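Local atomic coordinates of Myo-inositol-1-phosphate synthase-related protein (Thermotoga maritima MSB8, PDB entry 3CIN), a protein that belongs to the myo-inositol-1-phosphate synthase-related proteins and binds nicotinamide-adenine-dinucleotide on a Rossmann-type domain. Residues 17-22 / 137-142; 62-67 / 94-99; 146-151 / 270-275. All coordinates share one frame; numbering follows the deposited sequence.

Contact 1. Residues 17-22 / 137-142; sequences LILGQG and DVIVNT. With NAD (nicotinamide-adenine-dinucleotide), chain F.
Leu19 leans across the flank of Ile139 on the sheet face they share with Leu17 and Asn141. The methyl CD1 of Leu19 lies 3.5 Å from CG2 of Ile139, tighter than usual for two carbons. CG2 of Ile139 stands anti to its own backbone N (CG1 has chi1 -64°), which sets this methyl against Leu19. Leu17 lies alongside Ile139 on the same face and points the same way. Its touch on the Ile139 methyl holds for one of two conformers and is doubtful. Trp131 of helix 120-134 packs on all three of these side chains.

The other face holds Ile18 and Val140. Ile18 rests on helix 23-36 and Val140 on helix 328-348. CG2 of Ile18 also approaches OG1 of Thr142.

The backbones are parallel strands, with segment axes 21° apart. Leu17 and Leu19 each use both N and O, bonding in turn to Val138, Val140 and Thr142. The bond from Val140 N to Leu17 O is 2.9 Å long, and the one from Thr142 N to Leu19 O is 2.8 Å. These are central strands of a Rossmann-type sheet. Gly20 and Gly22 fit the GxGxxA pattern that runs from the first strand into helix 23-36, consistent with its usual dinucleotide-binding role.

Beyond the strands, the hydroxyl of Thr142 turns back to Leu19 and Gly20. With chi1 at 49°, OG1 sits between the backbone N and the carbonyl carbon. It lies 2.9 Å from Gly20 O and 3.2 Å from Leu19 O. Both carbonyls compete for its one proton. The NAD passes close by: its O5B is 3.2 Å from CA of Gly22, and its C5D is 3.2 Å from Thr142 O.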
loop_
_atom_site.group_PDB
_atom_site.type_symbol
_atom_site.label_atom_id
_atom_site.label_comp_id
_atom_site.label_asym_id
_atom_site.label_seq_id
_atom_site.Cartn_x
_atom_site.Cartn_y
_atom_site.Cartn_z
ATOM N N LEU A 17 -4.871 -38.623 -11.713
ATOM C CA LEU A 17 -4.779 -38.314 -13.148
ATOM C C LEU A 17 -4.961 -36.799 -13.289
ATOM O O LEU A 17 -5.903 -36.268 -12.745
ATOM C CB LEU A 17 -5.865 -39.040 -13.906
ATOM C CG LEU A 17 -5.775 -38.913 -15.429
ATOM C CD1 LEU A 17 -6.102 -40.245 -16.125
ATOM C CD2 LEU A 17 -6.648 -37.777 -15.916
ATOM N N ILE A 18 -4.124 -36.155 -14.078
ATOM C CA ILE A 18 -4.193 -34.698 -14.250
ATOM C C ILE A 18 -4.752 -34.374 -15.613
ATOM O O ILE A 18 -4.281 -34.913 -16.622
ATOM C CB ILE A 18 -2.747 -34.053 -14.149
ATOM C CG1 ILE A 18 -2.170 -34.205 -12.720
ATOM C CG2 ILE A 18 -2.781 -32.575 -14.607
ATOM C CD1 ILE A 18 -0.663 -33.989 -12.591
ATOM N N LEU A 19 -5.682 -33.433 -15.662
ATOM C CA LEU A 19 -6.193 -32.880 -16.928
ATOM C C LEU A 19 -5.669 -31.455 -17.018
ATOM O O LEU A 19 -6.046 -30.607 -16.216
ATOM C CB LEU A 19 -7.715 -32.912 -16.952
ATOM C CG LEU A 19 -8.363 -34.264 -16.663
ATOM C CD1 LEU A 19 -9.878 -34.021 -16.548
ATOM C CD2 LEU A 19 -7.980 -35.309 -17.687
ATOM N N GLY A 20 -4.755 -31.240 -17.958
ATOM C CA GLY A 20 -4.213 -29.914 -18.310
ATOM C C GLY A 20 -2.869 -29.736 -17.657
ATOM O O GLY A 20 -2.808 -29.305 -16.475
ATOM N N GLN A 21 -1.805 -30.036 -18.385
ATOM C CA GLN A 21 -0.431 -30.042 -17.809
ATOM C C GLN A 21 0.289 -28.699 -17.987
ATOM O O GLN A 21 1.216 -28.567 -18.776
ATOM C CB GLN A 21 0.417 -31.200 -18.364
ATOM C CG GLN A 21 1.694 -31.429 -17.546
ATOM C CD GLN A 21 1.414 -31.829 -16.124
ATOM O OE1 GLN A 21 0.594 -32.692 -15.870
ATOM N NE2 GLN A 21 2.068 -31.153 -15.167
ATOM N N GLY A 22 -0.215 -27.684 -17.268
ATOM C CA GLY A 22 0.364 -26.347 -17.325
ATOM C C GLY A 22 1.054 -25.958 -16.009
ATOM O O GLY A 22 1.668 -26.790 -15.324
ATOM N N ASP A 137 -7.755 -42.938 -8.774
ATOM C CA ASP A 137 -8.783 -42.676 -7.746
ATOM C C ASP A 137 -9.337 -41.257 -7.932
ATOM O O ASP A 137 -10.537 -41.022 -7.678
ATOM C CB ASP A 137 -8.140 -42.759 -6.345
ATOM C CG ASP A 137 -7.644 -44.139 -6.008
ATOM O OD1 ASP A 137 -8.509 -45.005 -5.895
ATOM O OD2 ASP A 137 -6.423 -44.370 -5.818
ATOM N N VAL A 138 -8.448 -40.325 -8.285
ATOM C CA VAL A 138 -8.781 -38.901 -8.304
ATOM C C VAL A 138 -8.365 -38.284 -9.620
ATOM O O VAL A 138 -7.206 -38.448 -10.063
ATOM C CB VAL A 138 -8.178 -38.129 -7.121
ATOM C CG1 VAL A 138 -8.608 -36.647 -7.164
ATOM C CG2 VAL A 138 -8.569 -38.791 -5.784
ATOM N N ILE A 139 -9.283 -37.578 -10.267
ATOM C CA ILE A 139 -9.005 -36.853 -11.508
ATOM C C ILE A 139 -9.011 -35.380 -11.168
ATOM O O ILE A 139 -10.001 -34.910 -10.605
ATOM C CB ILE A 139 -10.059 -37.177 -12.601
ATOM C CG1 ILE A 139 -9.983 -38.650 -12.981
ATOM C CG2 ILE A 139 -9.859 -36.299 -13.901
ATOM C CD1 ILE A 139 -11.193 -39.102 -13.735
ATOM N N VAL A 140 -7.925 -34.683 -11.506
ATOM C CA VAL A 140 -7.754 -33.255 -11.199
ATOM C C VAL A 140 -7.841 -32.418 -12.463
ATOM O O VAL A 140 -7.095 -32.672 -13.414
ATOM C CB VAL A 140 -6.399 -33.001 -10.473
ATOM C CG1 VAL A 140 -6.112 -31.506 -10.296
ATOM C CG2 VAL A 140 -6.396 -33.675 -9.057
ATOM N N ASN A 141 -8.698 -31.393 -12.454
ATOM C CA ASN A 141 -8.923 -30.575 -13.593
ATOM C C ASN A 141 -8.187 -29.254 -13.391
ATOM O O ASN A 141 -8.602 -28.414 -12.562
ATOM C CB ASN A 141 -10.405 -30.313 -13.835
ATOM C CG ASN A 141 -10.613 -29.365 -14.951
ATOM O OD1 ASN A 141 -9.762 -29.311 -15.859
ATOM N ND2 ASN A 141 -11.706 -28.582 -14.910
ATOM N N THR A 142 -7.080 -29.088 -14.128
ATOM C CA THR A 142 -6.308 -27.835 -14.176
ATOM C C THR A 142 -6.201 -27.237 -15.626
ATOM O O THR A 142 -5.135 -26.657 -16.014
ATOM C CB THR A 142 -4.910 -28.008 -13.507
ATOM O OG1 THR A 142 -4.277 -29.177 -14.029
ATOM C CG2 THR A 142 -5.032 -28.210 -11.962
HETATM P PA NAD F . -1.933 -22.868 -17.773
HETATM O O1A NAD F . -0.483 -22.713 -17.399
HETATM O O2A NAD F . -2.246 -22.209 -19.081
HETATM O O5B NAD F . -2.160 -24.409 -17.953
HETATM C C5B NAD F . -3.350 -24.905 -18.562
HETATM C C4B NAD F . -2.987 -26.198 -19.270
HETATM O O4B NAD F . -4.180 -26.841 -19.689
HETATM C C3B NAD F . -2.116 -26.031 -20.509
HETATM O O3B NAD F . -1.076 -26.994 -20.540
HETATM C C2B NAD F . -3.086 -26.261 -21.661
HETATM O O2B NAD F . -2.433 -26.613 -22.850
HETATM C C1B NAD F . -3.988 -27.309 -21.048
HETATM N N9A NAD F . -5.311 -27.440 -21.666
HETATM C C8A NAD F . -6.086 -26.373 -22.108
HETATM N N7A NAD F . -7.300 -26.903 -22.485
HETATM C C5A NAD F . -7.249 -28.261 -22.292
HETATM C C6A NAD F . -8.146 -29.290 -22.589
HETATM N N6A NAD F . -9.399 -29.058 -23.094
HETATM N N1A NAD F . -7.783 -30.570 -22.218
HETATM C C2A NAD F . -6.543 -30.813 -21.654
HETATM N N3A NAD F . -5.614 -29.819 -21.430
HETATM C C4A NAD F . -5.993 -28.568 -21.763
HETATM O O3 NAD F . -2.872 -22.349 -16.619
HETATM P PN NAD F . -2.620 -22.520 -15.072
HETATM O O1N NAD F . -2.082 -21.230 -14.549
HETATM O O2N NAD F . -1.982 -23.838 -14.783
HETATM O O5D NAD F . -4.117 -22.563 -14.532
HETATM C C5D NAD F . -4.905 -23.717 -14.717
HETATM C C4D NAD F . -6.364 -23.456 -14.360
HETATM O O4D NAD F . -6.450 -23.244 -12.977
HETATM C C3D NAD F . -7.017 -22.267 -15.048
HETATM O O3D NAD F . -8.400 -22.579 -15.357
HETATM C C2D NAD F . -7.007 -21.229 -13.938
HETATM O O2D NAD F . -8.074 -20.286 -14.074
HETATM C C1D NAD F . -7.254 -22.118 -12.740
HETATM N N1N NAD F . -6.862 -21.495 -11.477
HETATM C C2N NAD F . -5.593 -21.128 -11.283
HETATM C C3N NAD F . -5.312 -20.564 -10.009
HETATM C C7N NAD F . -3.906 -20.385 -9.660
HETATM O O7N NAD F . -3.001 -20.674 -10.643
HETATM N N7N NAD F . -3.567 -19.969 -8.429
HETATM C C4N NAD F . -6.282 -20.384 -9.043
HETATM C C5N NAD F . -7.573 -20.757 -9.282
HETATM C C6N NAD F . -7.839 -21.342 -10.528
#

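Contact 2. Residues 62-67 / 94-99; sequences GSYDVD and EIRKGV. With NAD (nicotinamide-adenine-dinucleotide), chain F.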
loop_
_atom_site.group_PDB
_atom_site.type_symbol
_atom_site.label_atom_id
_atom_site.label_comp_id
_atom_site.label_asym_id
_atom_site.label_seq_id
_atom_site.Cartn_x
_atom_site.Cartn_y
_atom_site.Cartn_z
ATOM N N GLY A 62 -1.255 -40.359 -14.772
ATOM C CA GLY A 62 -1.549 -39.875 -16.098
ATOM C C GLY A 62 -1.662 -38.384 -16.152
ATOM O O GLY A 62 -1.907 -37.746 -15.137
ATOM N N SER A 63 -1.440 -37.858 -17.362
ATOM C CA SER A 63 -1.530 -36.451 -17.625
ATOM C C SER A 63 -2.025 -36.249 -19.044
ATOM O O SER A 63 -1.504 -36.837 -19.966
ATOM C CB SER A 63 -0.161 -35.802 -17.441
ATOM O OG SER A 63 -0.188 -34.420 -17.663
ATOM N N TYR A 64 -3.050 -35.426 -19.197
ATOM C CA TYR A 64 -3.649 -35.113 -20.503
ATOM C C TYR A 64 -3.509 -33.643 -20.862
ATOM O O TYR A 64 -3.595 -32.758 -20.006
ATOM C CB TYR A 64 -5.141 -35.464 -20.491
ATOM C CG TYR A 64 -5.376 -36.951 -20.646
ATOM C CD1 TYR A 64 -5.049 -37.820 -19.622
ATOM C CD2 TYR A 64 -5.928 -37.491 -21.810
ATOM C CE1 TYR A 64 -5.213 -39.183 -19.754
ATOM C CE2 TYR A 64 -6.099 -38.852 -21.943
ATOM C CZ TYR A 64 -5.729 -39.697 -20.920
ATOM O OH TYR A 64 -5.905 -41.054 -21.050
ATOM N N ASP A 65 -3.314 -33.392 -22.146
ATOM C CA ASP A 65 -3.288 -32.033 -22.663
ATOM C C ASP A 65 -3.851 -32.033 -24.096
ATOM O O ASP A 65 -4.233 -33.084 -24.627
ATOM C CB ASP A 65 -1.852 -31.452 -22.596
ATOM C CG ASP A 65 -1.829 -29.976 -22.284
ATOM O OD1 ASP A 65 -2.146 -29.183 -23.199
ATOM O OD2 ASP A 65 -1.510 -29.606 -21.118
ATOM N N VAL A 66 -3.915 -30.842 -24.677
ATOM C CA VAL A 66 -4.300 -30.675 -26.050
ATOM C C VAL A 66 -3.223 -29.955 -26.822
ATOM O O VAL A 66 -3.343 -29.825 -28.012
ATOM C CB VAL A 66 -5.658 -29.958 -26.188
ATOM C CG1 VAL A 66 -6.767 -30.844 -25.619
ATOM C CG2 VAL A 66 -5.615 -28.650 -25.525
ATOM N N ASP A 67 -2.166 -29.495 -26.144
ATOM C CA ASP A 67 -1.043 -28.856 -26.796
ATOM C C ASP A 67 -0.182 -29.857 -27.546
ATOM O O ASP A 67 0.360 -30.816 -26.982
ATOM C CB ASP A 67 -0.245 -28.126 -25.730
ATOM C CG ASP A 67 0.779 -27.164 -26.293
ATOM O OD1 ASP A 67 1.177 -27.285 -27.476
ATOM O OD2 ASP A 67 1.208 -26.277 -25.490
ATOM N N GLU A 94 3.731 -40.565 -20.040
ATOM C CA GLU A 94 3.686 -39.710 -21.211
ATOM C C GLU A 94 2.388 -38.978 -21.260
ATOM O O GLU A 94 1.356 -39.536 -20.933
ATOM C CB GLU A 94 3.855 -40.520 -22.476
ATOM C CG GLU A 94 5.311 -40.841 -22.722
ATOM C CD GLU A 94 5.525 -41.606 -24.003
ATOM O OE1 GLU A 94 4.517 -42.002 -24.650
ATOM O OE2 GLU A 94 6.714 -41.774 -24.361
ATOM N N ILE A 95 2.429 -37.729 -21.692
ATOM C CA ILE A 95 1.222 -36.904 -21.740
ATOM C C ILE A 95 0.378 -37.342 -22.931
ATOM O O ILE A 95 0.874 -37.571 -24.055
ATOM C CB ILE A 95 1.604 -35.423 -21.874
ATOM C CG1 ILE A 95 2.383 -34.989 -20.588
ATOM C CG2 ILE A 95 0.382 -34.527 -22.144
ATOM C CD1 ILE A 95 3.133 -33.732 -20.735
ATOM N N ARG A 96 -0.921 -37.504 -22.656
ATOM C CA ARG A 96 -1.861 -38.031 -23.595
ATOM C C ARG A 96 -2.797 -36.960 -24.143
ATOM O O ARG A 96 -2.955 -35.921 -23.532
ATOM C CB ARG A 96 -2.661 -39.144 -22.942
ATOM C CG ARG A 96 -1.775 -40.345 -22.625
ATOM C CD ARG A 96 -2.518 -41.588 -22.190
ATOM N NE ARG A 96 -1.547 -42.592 -21.721
ATOM C CZ ARG A 96 -0.750 -43.317 -22.517
ATOM N NH1 ARG A 96 -0.805 -43.206 -23.850
ATOM N NH2 ARG A 96 0.103 -44.183 -21.974
ATOM N N LYS A 97 -3.403 -37.263 -25.305
ATOM C CA LYS A 97 -4.334 -36.338 -25.960
ATOM C C LYS A 97 -5.721 -36.402 -25.328
ATOM O O LYS A 97 -6.350 -37.480 -25.246
ATOM C CB LYS A 97 -4.411 -36.684 -27.488
ATOM C CG LYS A 97 -5.293 -35.774 -28.322
ATOM C CD LYS A 97 -5.179 -36.069 -29.792
ATOM C CE LYS A 97 -5.661 -37.404 -30.151
ATOM N NZ LYS A 97 -5.275 -37.659 -31.575
ATOM N N GLY A 98 -6.205 -35.222 -24.938
ATOM C CA GLY A 98 -7.563 -35.020 -24.485
ATOM C C GLY A 98 -8.562 -34.578 -25.546
ATOM O O GLY A 98 -8.505 -35.019 -26.673
ATOM N N VAL A 99 -9.533 -33.769 -25.122
ATOM C CA VAL A 99 -10.550 -33.167 -25.974
ATOM C C VAL A 99 -10.424 -31.660 -25.818
ATOM O O VAL A 99 -10.363 -31.161 -24.686
ATOM C CB VAL A 99 -11.974 -33.656 -25.557
ATOM C CG1 VAL A 99 -12.115 -35.134 -25.789
ATOM C CG2 VAL A 99 -12.277 -33.395 -24.139
HETATM P PA NAD F . -1.933 -22.868 -17.773
HETATM O O1A NAD F . -0.483 -22.713 -17.399
HETATM O O2A NAD F . -2.246 -22.209 -19.081
HETATM O O5B NAD F . -2.160 -24.409 -17.953
HETATM C C5B NAD F . -3.350 -24.905 -18.562
HETATM C C4B NAD F . -2.987 -26.198 -19.270
HETATM O O4B NAD F . -4.180 -26.841 -19.689
HETATM C C3B NAD F . -2.116 -26.031 -20.509
HETATM O O3B NAD F . -1.076 -26.994 -20.540
HETATM C C2B NAD F . -3.086 -26.261 -21.661
HETATM O O2B NAD F . -2.433 -26.613 -22.850
HETATM C C1B NAD F . -3.988 -27.309 -21.048
HETATM N N9A NAD F . -5.311 -27.440 -21.666
HETATM C C8A NAD F . -6.086 -26.373 -22.108
HETATM N N7A NAD F . -7.300 -26.903 -22.485
HETATM C C5A NAD F . -7.249 -28.261 -22.292
HETATM C C6A NAD F . -8.146 -29.290 -22.589
HETATM N N6A NAD F . -9.399 -29.058 -23.094
HETATM N N1A NAD F . -7.783 -30.570 -22.218
HETATM C C2A NAD F . -6.543 -30.813 -21.654
HETATM N N3A NAD F . -5.614 -29.819 -21.430
HETATM C C4A NAD F . -5.993 -28.568 -21.763
HETATM O O3 NAD F . -2.872 -22.349 -16.619
HETATM P PN NAD F . -2.620 -22.520 -15.072
HETATM O O1N NAD F . -2.082 -21.230 -14.549
HETATM O O2N NAD F . -1.982 -23.838 -14.783
HETATM O O5D NAD F . -4.117 -22.563 -14.532
HETATM C C5D NAD F . -4.905 -23.717 -14.717
HETATM C C4D NAD F . -6.364 -23.456 -14.360
HETATM O O4D NAD F . -6.450 -23.244 -12.977
HETATM C C3D NAD F . -7.017 -22.267 -15.048
HETATM O O3D NAD F . -8.400 -22.579 -15.357
HETATM C C2D NAD F . -7.007 -21.229 -13.938
HETATM O O2D NAD F . -8.074 -20.286 -14.074
HETATM C C1D NAD F . -7.254 -22.118 -12.740
HETATM N N1N NAD F . -6.862 -21.495 -11.477
HETATM C C2N NAD F . -5.593 -21.128 -11.283
HETATM C C3N NAD F . -5.312 -20.564 -10.009
HETATM C C7N NAD F . -3.906 -20.385 -9.660
HETATM O O7N NAD F . -3.001 -20.674 -10.643
HETATM N N7N NAD F . -3.567 -19.969 -8.429
HETATM C C4N NAD F . -6.282 -20.384 -9.043
HETATM C C5N NAD F . -7.573 -20.757 -9.282
HETATM C C6N NAD F . -7.839 -21.342 -10.528
HETATM O O HOH W 1 -0.803 -39.855 -19.288
#
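Tyr64 and Asp65 pair in parallel with Arg96 and Lys97 as neighbouring strands of the sheet. The bond from Arg96 N to Ser63 O is 2.8 Å long and lies in the carbonyl plane. Asp65 N then bonds to Arg96 O, and Gly98 N to Asp65 O. A water links Ser63 N and Glu94 O just before the paired residues. Helix 75-82 connects the two strands, forming a beta-alpha-beta unit.

Arg96 lays its CB over one face of the Tyr64 ring, 3.7 Å from the centroid and 16° off the normal, a CH-pi contact. Its chain is extended from CG to NE and runs along the ring, leaving CD near the Tyr64 OH, while the guanidinium leads away. That hydroxyl bonds to Glu130. CG2 of Ile95 packs on CB of Asp65, 3.8 Å away.

The carboxylate of Asp65 grips the adenosine ribose of NAD. OD1 takes the O2B hydroxyl at 2.6 Å, and OD2 takes O3B at 2.7 Å. OD1 also accepts from Val66 N and Asp67 N, the latter an Asx turn, and OD2 from Gln21 N. Val66 rests both methyls against the adenine, CG1 being 3.6 Å from N1A. Val99 O accepts from N6A at 2.8 Å.

An acid that binds both ribose hydroxyls at the end of the second strand is characteristic of NAD-binding Rossmann domains. Its negative charge would probably disfavour a phosphate on O2B, and so the phosphorylated form of the dinucleotide.

Contact 3. Residues 146-151 / 270-275; sequences EAFVPF and EFTKSS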
loop_
_atom_site.group_PDB
_atom_site.type_symbol
_atom_site.label_atom_id
_atom_site.label_comp_id
_atom_site.label_asym_id
_atom_site.label_seq_id
_atom_site.Cartn_x
_atom_site.Cartn_y
_atom_site.Cartn_z
ATOM N N GLU A 146 -12.472 -21.293 -19.208
ATOM C CA GLU A 146 -13.457 -21.577 -20.256
ATOM C C GLU A 146 -14.642 -20.641 -20.201
ATOM O O GLU A 146 -15.056 -20.226 -19.112
ATOM C CB GLU A 146 -14.068 -22.965 -20.127
ATOM C CG GLU A 146 -13.047 -24.081 -20.070
ATOM C CD GLU A 146 -13.605 -25.385 -19.586
ATOM O OE1 GLU A 146 -14.673 -25.395 -18.950
ATOM O OE2 GLU A 146 -12.929 -26.399 -19.815
ATOM N N ALA A 147 -15.124 -20.250 -21.379
ATOM C CA ALA A 147 -16.404 -19.524 -21.473
ATOM C C ALA A 147 -17.516 -20.599 -21.427
ATOM O O ALA A 147 -17.833 -21.199 -22.446
ATOM C CB ALA A 147 -16.472 -18.749 -22.763
ATOM N N PHE A 148 -18.091 -20.849 -20.253
ATOM C CA PHE A 148 -19.030 -21.965 -20.051
ATOM C C PHE A 148 -20.408 -21.399 -19.774
ATOM O O PHE A 148 -20.555 -20.215 -19.388
ATOM C CB PHE A 148 -18.601 -22.843 -18.885
ATOM C CG PHE A 148 -18.717 -22.164 -17.537
ATOM C CD1 PHE A 148 -17.760 -21.281 -17.117
ATOM C CD2 PHE A 148 -19.838 -22.355 -16.722
ATOM C CE1 PHE A 148 -17.898 -20.591 -15.920
ATOM C CE2 PHE A 148 -19.966 -21.682 -15.533
ATOM C CZ PHE A 148 -19.018 -20.826 -15.123
ATOM N N VAL A 149 -21.396 -22.257 -19.954
ATOM C CA VAL A 149 -22.755 -22.004 -19.502
ATOM C C VAL A 149 -23.246 -23.303 -18.850
ATOM O O VAL A 149 -23.220 -24.345 -19.485
ATOM C CB VAL A 149 -23.676 -21.682 -20.689
ATOM C CG1 VAL A 149 -25.169 -21.661 -20.245
ATOM C CG2 VAL A 149 -23.235 -20.370 -21.373
ATOM N N PRO A 150 -23.645 -23.251 -17.587
ATOM C CA PRO A 150 -24.114 -24.478 -16.953
ATOM C C PRO A 150 -25.444 -24.990 -17.529
ATOM O O PRO A 150 -26.198 -24.278 -18.237
ATOM C CB PRO A 150 -24.304 -24.070 -15.470
ATOM C CG PRO A 150 -24.687 -22.674 -15.546
ATOM C CD PRO A 150 -23.816 -22.085 -16.713
ATOM N N PHE A 151 -25.718 -26.256 -17.201
ATOM C CA PHE A 151 -26.923 -26.957 -17.646
ATOM C C PHE A 151 -28.093 -26.852 -16.675
ATOM O O PHE A 151 -29.214 -26.604 -17.080
ATOM C CB PHE A 151 -26.632 -28.420 -17.971
ATOM C CG PHE A 151 -25.769 -28.581 -19.169
ATOM C CD1 PHE A 151 -26.306 -28.527 -20.422
ATOM C CD2 PHE A 151 -24.410 -28.624 -19.045
ATOM C CE1 PHE A 151 -25.504 -28.621 -21.532
ATOM C CE2 PHE A 151 -23.624 -28.755 -20.162
ATOM C CZ PHE A 151 -24.169 -28.728 -21.395
ATOM N N GLU A 270 -22.470 -13.854 -16.068
ATOM C CA GLU A 270 -23.625 -14.177 -15.191
ATOM C C GLU A 270 -23.226 -15.218 -14.123
ATOM O O GLU A 270 -23.687 -15.188 -12.969
ATOM C CB GLU A 270 -24.775 -14.722 -16.054
ATOM C CG GLU A 270 -26.141 -14.835 -15.370
ATOM C CD GLU A 270 -27.295 -15.150 -16.366
ATOM O OE1 GLU A 270 -27.019 -15.722 -17.444
ATOM O OE2 GLU A 270 -28.473 -14.821 -16.068
ATOM N N PHE A 271 -22.331 -16.131 -14.504
ATOM C CA PHE A 271 -21.914 -17.205 -13.645
ATOM C C PHE A 271 -20.546 -17.001 -12.990
ATOM O O PHE A 271 -20.321 -17.483 -11.905
ATOM C CB PHE A 271 -21.949 -18.519 -14.439
ATOM C CG PHE A 271 -23.178 -18.649 -15.293
ATOM C CD1 PHE A 271 -24.418 -18.951 -14.725
ATOM C CD2 PHE A 271 -23.106 -18.448 -16.664
ATOM C CE1 PHE A 271 -25.544 -19.024 -15.488
ATOM C CE2 PHE A 271 -24.244 -18.519 -17.432
ATOM C CZ PHE A 271 -25.465 -18.797 -16.835
ATOM N N THR A 272 -19.673 -16.208 -13.596
ATOM C CA THR A 272 -18.350 -16.028 -13.032
ATOM C C THR A 272 -18.275 -14.863 -12.058
ATOM O O THR A 272 -17.290 -14.744 -11.364
ATOM C CB THR A 272 -17.315 -15.817 -14.113
ATOM O OG1 THR A 272 -17.686 -14.712 -14.947
ATOM C CG2 THR A 272 -17.220 -17.108 -14.945
ATOM N N LYS A 273 -19.329 -14.077 -11.957
ATOM C CA LYS A 273 -19.383 -12.937 -11.009
ATOM C C LYS A 273 -19.254 -13.443 -9.571
ATOM O O LYS A 273 -19.910 -14.397 -9.231
ATOM C CB LYS A 273 -20.727 -12.205 -11.175
ATOM C CG LYS A 273 -20.692 -11.070 -12.176
ATOM C CD LYS A 273 -22.040 -10.364 -12.247
ATOM N N SER A 274 -18.436 -12.805 -8.715
ATOM C CA SER A 274 -18.268 -13.344 -7.336
ATOM C C SER A 274 -19.508 -13.010 -6.548
ATOM O O SER A 274 -20.169 -12.030 -6.854
ATOM C CB SER A 274 -17.062 -12.648 -6.671
ATOM O OG SER A 274 -17.253 -11.226 -6.695
ATOM N N SER A 275 -19.878 -13.885 -5.619
ATOM C CA SER A 275 -20.922 -13.560 -4.654
ATOM C C SER A 275 -20.296 -13.421 -3.275
ATOM O O SER A 275 -21.018 -13.327 -2.292
ATOM C CB SER A 275 -21.973 -14.665 -4.636
ATOM O OG SER A 275 -21.301 -15.882 -4.389
#
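Phe271 receives Pro150 squarely on one face of its ring. CD of Pro150 stands 3.5 Å from the ring centroid and only 2° off the normal, a CH-pi contact over the centre. The proline ring comes from the opposite direction to the Phe271 side chain. Its CG lies nearer the rim, 3.7 Å from CE1 of Phe271. The other face of the aromatic ring is met by CB of the preceding Glu270, 4.0 Å above the plane. The ring is thus held between its own helix and the proline. Chi1 of Phe271 is -43°, with CG anti to the carbonyl carbon, and this directs the ring at the loop.

Phe148 makes the second part of the contact. It has more surface buried here than Pro150. The far end of its ring reaches the last turn of the helix. CZ lies 3.8 Å from CB of Phe271, and CE1 lies 3.7 Å from CG2 of Thr272. Both approaches are oblique to the ring. With chi1 at 68°, the ring of Phe148 folds back over its own backbone, and its end comes nearer the helix than the CB direction alone would suggest. Val149 adds a looser touch, with CG1 4.3 Å from CE2 of Phe271.

No hydrogen bond joins the two segments, and the surface they bury is modest. Just outside them, Phe148 O bonds to Ser268 OG one turn back along the helix, and the Phe148 ring also meets Phe198.

The contact lies near the surface. It joins the C-terminal end of helix 262-272 to the loop that leads from strand 138-141 of the parallel sheet to helix 154-162.

In the fold
Contacts 1 and 2 belong to one parallel sheet, in which strands 14-19 and 58-65 are neighbours. Their centres are 10 Å apart. They meet directly: Gln21 OE1 lies 2.6 Å from Ser63 OG, a probable hydrogen bond. Both touch NAD, contact 1 along the glycine turn and contact 2 at the adenosine end. Contact 3 stands apart, its centre 21 Å from that of contact 1 and 25 Å from that of contact 2. Its loop 146-151 follows closely in sequence after 137-142. The Phe148 side chain is about 10 Å from NAD, and that of Phe271 about 11 Å from the magnesium ion.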